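Local coordinates for protein predicted component of a thermophile-specific DNA repair system, contains a RAMP domain (Methanopyrus kandleri, PDB 4N0L) that probably binds CRISPR RNA as the Csm3 subunit of a type III-A CRISPR interference complex in antiviral defence, and carries a bound zinc ion, at residues Pro74-Gly79 / Asp146-Tyr151. Numbering follows the deposited sequence.
Sequences PDVFFG and DPYGRY
The hydroxyl of a tyrosine in a loop, Y148, gives its proton to a main-chain carbonyl of the short helix 74-78: Y148 OH lies 2.6 Å from V76 O. The donor is tilted 35° from the carbonyl plane, and the C=O...donor angle is 135°. V76 O sits at the edge of the Y148 ring, near its plane. Just beyond the helix, G79, which has positive phi, brings its CA within 3.2 Å of Y148 OH.

V76 carries the apolar half of the contact and divides its branches. V76 CG1, anti to the backbone N (chi1 172°), lies 3.8 Å from Y148 CE1. The same methyl, V76 CG1, is 3.9 Å from Y151 CE2. The other branch turns to the proline, with V76 CG2 4.2 Å from P147 CB. The P147 ring also lies over one face of Y148, with P147 CG 3.9 Å above the plane of the Y148 ring, while F130 meets the same tyrosine from outside the two segments. An Asx turn shapes the start of the loop: D146 OD2 accepts from Y148 N at 3.2 Å, met from above the carboxylate plane, and D146 OD1 forms a salt bridge with R152.

The contact joins helix 74-78 to the loop between helices 133-137 and 157-160, in the zinc-bearing part of the protein. On the helix, F77 O accepts from ND1 of the zinc ligand H86, and the F77 and H86 rings stack. The 74-79 segment therefore presents one carbonyl to the tyrosine and the next to a metal ligand. These adjacent carbonyls are consistent with an indirect link between the 146-151 loop and the zinc site, and F77 O probably helps to orient the H86 imidazole.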
ATOM      1  N   PRO A  74      -3.835  -5.145 -21.066  1.00 34.09           N
ATOM      2  CA  PRO A  74      -4.841  -4.726 -20.080  1.00 36.04           C
ATOM      3  C   PRO A  74      -6.160  -5.506 -20.131  1.00 34.89           C
ATOM      4  O   PRO A  74      -6.795  -5.668 -19.086  1.00 32.41           O
ATOM      5  CB  PRO A  74      -5.072  -3.245 -20.421  1.00 32.82           C
ATOM      6  CG  PRO A  74      -4.456  -3.031 -21.769  1.00 33.74           C
ATOM      7  CD  PRO A  74      -3.344  -4.017 -21.872  1.00 31.12           C
ATOM      8  N   ASP A  75      -6.559  -5.987 -21.305  1.00 35.77           N
ATOM      9  CA  ASP A  75      -7.748  -6.831 -21.411  1.00 34.26           C
ATOM     10  C   ASP A  75      -7.620  -8.079 -20.537  1.00 29.08           C
ATOM     11  O   ASP A  75      -8.554  -8.453 -19.834  1.00 31.49           O
ATOM     12  CB  ASP A  75      -8.002  -7.234 -22.864  1.00 40.96           C
ATOM     13  CG  ASP A  75      -8.643  -6.123 -23.676  1.00 46.84           C
ATOM     14  OD1 ASP A  75      -8.970  -5.066 -23.096  1.00 48.94           O
ATOM     15  OD2 ASP A  75      -8.831  -6.315 -24.897  1.00 48.54           O
ATOM     16  N   VAL A  76      -6.454  -8.714 -20.582  1.00 22.72           N
ATOM     17  CA  VAL A  76      -6.190  -9.896 -19.768  1.00 27.56           C
ATOM     18  C   VAL A  76      -6.070  -9.542 -18.286  1.00 32.64           C
ATOM     19  O   VAL A  76      -6.621 -10.232 -17.425  1.00 30.10           O
ATOM     20  CB  VAL A  76      -4.898 -10.615 -20.227  1.00 26.14           C
ATOM     21  CG1 VAL A  76      -4.527 -11.733 -19.260  1.00 25.66           C
ATOM     22  CG2 VAL A  76      -5.063 -11.155 -21.638  1.00 28.43           C
ATOM     23  N   PHE A  77      -5.356  -8.460 -17.993  1.00 31.46           N
ATOM     24  CA  PHE A  77      -5.068  -8.092 -16.610  1.00 32.24           C
ATOM     25  C   PHE A  77      -6.299  -7.580 -15.858  1.00 27.43           C
ATOM     26  O   PHE A  77      -6.500  -7.918 -14.693  1.00 23.09           O
ATOM     27  CB  PHE A  77      -3.956  -7.041 -16.568  1.00 31.69           C
ATOM     28  CG  PHE A  77      -3.472  -6.727 -15.181  1.00 29.44           C
ATOM     29  CD1 PHE A  77      -2.702  -7.641 -14.479  1.00 28.65           C
ATOM     30  CD2 PHE A  77      -3.783  -5.518 -14.580  1.00 28.49           C
ATOM     31  CE1 PHE A  77      -2.254  -7.358 -13.202  1.00 33.30           C
ATOM     32  CE2 PHE A  77      -3.336  -5.226 -13.304  1.00 28.61           C
ATOM     33  CZ  PHE A  77      -2.571  -6.146 -12.613  1.00 31.33           C
ATOM     34  N   PHE A  78      -7.115  -6.764 -16.519  1.00 26.54           N
ATOM     35  CA  PHE A  78      -8.266  -6.155 -15.857  1.00 25.43           C
ATOM     36  C   PHE A  78      -9.581  -6.860 -16.177  1.00 28.31           C
ATOM     37  O   PHE A  78     -10.577  -6.676 -15.470  1.00 23.41           O
ATOM     38  CB  PHE A  78      -8.375  -4.676 -16.232  1.00 26.35           C
ATOM     39  CG  PHE A  78      -7.276  -3.821 -15.660  1.00 27.89           C
ATOM     40  CD1 PHE A  78      -7.136  -3.676 -14.288  1.00 28.83           C
ATOM     41  CD2 PHE A  78      -6.386  -3.161 -16.494  1.00 24.79           C
ATOM     42  CE1 PHE A  78      -6.124  -2.891 -13.757  1.00 31.89           C
ATOM     43  CE2 PHE A  78      -5.377  -2.371 -15.968  1.00 29.18           C
ATOM     44  CZ  PHE A  78      -5.246  -2.236 -14.598  1.00 27.01           C
ATOM     45  N   GLY A  79      -9.579  -7.674 -17.230  1.00 29.08           N
ATOM     46  CA  GLY A  79     -10.766  -8.402 -17.644  1.00 23.19           C
ATOM     47  C   GLY A  79     -11.992  -7.527 -17.822  1.00 29.44           C
ATOM     48  O   GLY A  79     -11.969  -6.550 -18.572  1.00 32.91           O
ATOM     49  N   ASP A 146     -13.700 -13.389 -25.015  1.00 32.42           N
ATOM     50  CA  ASP A 146     -13.034 -14.042 -23.895  1.00 34.91           C
ATOM     51  C   ASP A 146     -11.522 -14.034 -24.089  1.00 36.20           C
ATOM     52  O   ASP A 146     -11.002 -14.727 -24.963  1.00 40.53           O
ATOM     53  CB  ASP A 146     -13.547 -15.476 -23.729  1.00 39.42           C
ATOM     54  CG  ASP A 146     -12.861 -16.214 -22.597  1.00 42.76           C
ATOM     55  OD1 ASP A 146     -12.723 -17.453 -22.690  1.00 39.54           O
ATOM     56  OD2 ASP A 146     -12.473 -15.558 -21.607  1.00 47.28           O
ATOM     57  N   PRO A 147     -10.814 -13.237 -23.277  1.00 32.96           N
ATOM     58  CA  PRO A 147      -9.362 -13.090 -23.392  1.00 30.36           C
ATOM     59  C   PRO A 147      -8.594 -14.174 -22.643  1.00 30.98           C
ATOM     60  O   PRO A 147      -7.367 -14.209 -22.713  1.00 33.58           O
ATOM     61  CB  PRO A 147      -9.110 -11.720 -22.768  1.00 36.43           C
ATOM     62  CG  PRO A 147     -10.149 -11.629 -21.700  1.00 36.03           C
ATOM     63  CD  PRO A 147     -11.372 -12.340 -22.247  1.00 32.27           C
ATOM     64  N   TYR A 148      -9.309 -15.039 -21.930  1.00 34.58           N
ATOM     65  CA  TYR A 148      -8.668 -16.031 -21.071  1.00 37.01           C
ATOM     66  C   TYR A 148      -8.665 -17.437 -21.669  1.00 37.44           C
ATOM     67  O   TYR A 148      -8.420 -18.416 -20.962  1.00 35.84           O
ATOM     68  CB  TYR A 148      -9.349 -16.049 -19.703  1.00 34.94           C
ATOM     69  CG  TYR A 148      -9.264 -14.723 -18.989  1.00 32.85           C
ATOM     70  CD1 TYR A 148      -8.045 -14.073 -18.839  1.00 31.78           C
ATOM     71  CD2 TYR A 148     -10.400 -14.114 -18.473  1.00 29.31           C
ATOM     72  CE1 TYR A 148      -7.959 -12.859 -18.191  1.00 29.77           C
ATOM     73  CE2 TYR A 148     -10.324 -12.895 -17.821  1.00 33.23           C
ATOM     74  CZ  TYR A 148      -9.100 -12.272 -17.684  1.00 32.18           C
ATOM     75  OH  TYR A 148      -9.013 -11.061 -17.039  1.00 33.88           O
ATOM     76  N   GLY A 149      -8.924 -17.528 -22.969  1.00 35.33           N
ATOM     77  CA  GLY A 149      -8.994 -18.810 -23.649  1.00 33.76           C
ATOM     78  C   GLY A 149      -7.713 -19.613 -23.528  1.00 38.03           C
ATOM     79  O   GLY A 149      -7.746 -20.819 -23.286  1.00 42.24           O
ATOM     80  N   ARG A 150      -6.579 -18.939 -23.692  1.00 38.54           N
ATOM     81  CA  ARG A 150      -5.279 -19.601 -23.644  1.00 40.27           C
ATOM     82  C   ARG A 150      -4.879 -20.024 -22.231  1.00 41.06           C
ATOM     83  O   ARG A 150      -3.946 -20.803 -22.057  1.00 47.72           O
ATOM     84  CB  ARG A 150      -4.200 -18.685 -24.224  1.00 42.98           C
ATOM     85  CG  ARG A 150      -3.846 -17.531 -23.310  1.00 51.05           C
ATOM     86  CD  ARG A 150      -2.870 -16.567 -23.960  1.00 56.81           C
ATOM     87  NE  ARG A 150      -1.503 -17.081 -23.950  1.00 62.73           N
ATOM     88  CZ  ARG A 150      -0.471 -16.464 -24.514  1.00 65.76           C
ATOM     89  NH1 ARG A 150      -0.647 -15.307 -25.138  1.00 68.50           N
ATOM     90  NH2 ARG A 150       0.741 -17.001 -24.454  1.00 63.90           N
ATOM     91  N   TYR A 151      -5.572 -19.502 -21.225  1.00 36.08           N
ATOM     92  CA  TYR A 151      -5.247 -19.829 -19.839  1.00 38.04           C
ATOM     93  C   TYR A 151      -6.183 -20.885 -19.265  1.00 37.98           C
ATOM     94  O   TYR A 151      -5.812 -21.627 -18.354  1.00 35.96           O
ATOM     95  CB  TYR A 151      -5.273 -18.566 -18.973  1.00 33.83           C
ATOM     96  CG  TYR A 151      -4.380 -17.468 -19.510  1.00 30.96           C
ATOM     97  CD1 TYR A 151      -2.997 -17.584 -19.452  1.00 29.29           C
ATOM     98  CD2 TYR A 151      -4.919 -16.327 -20.091  1.00 29.13           C
ATOM     99  CE1 TYR A 151      -2.175 -16.593 -19.950  1.00 26.88           C
ATOM    100  CE2 TYR A 151      -4.102 -15.326 -20.590  1.00 32.73           C
ATOM    101  CZ  TYR A 151      -2.732 -15.467 -20.518  1.00 32.87           C
ATOM    102  OH  TYR A 151      -1.916 -14.477 -21.014  1.00 38.04           O
TER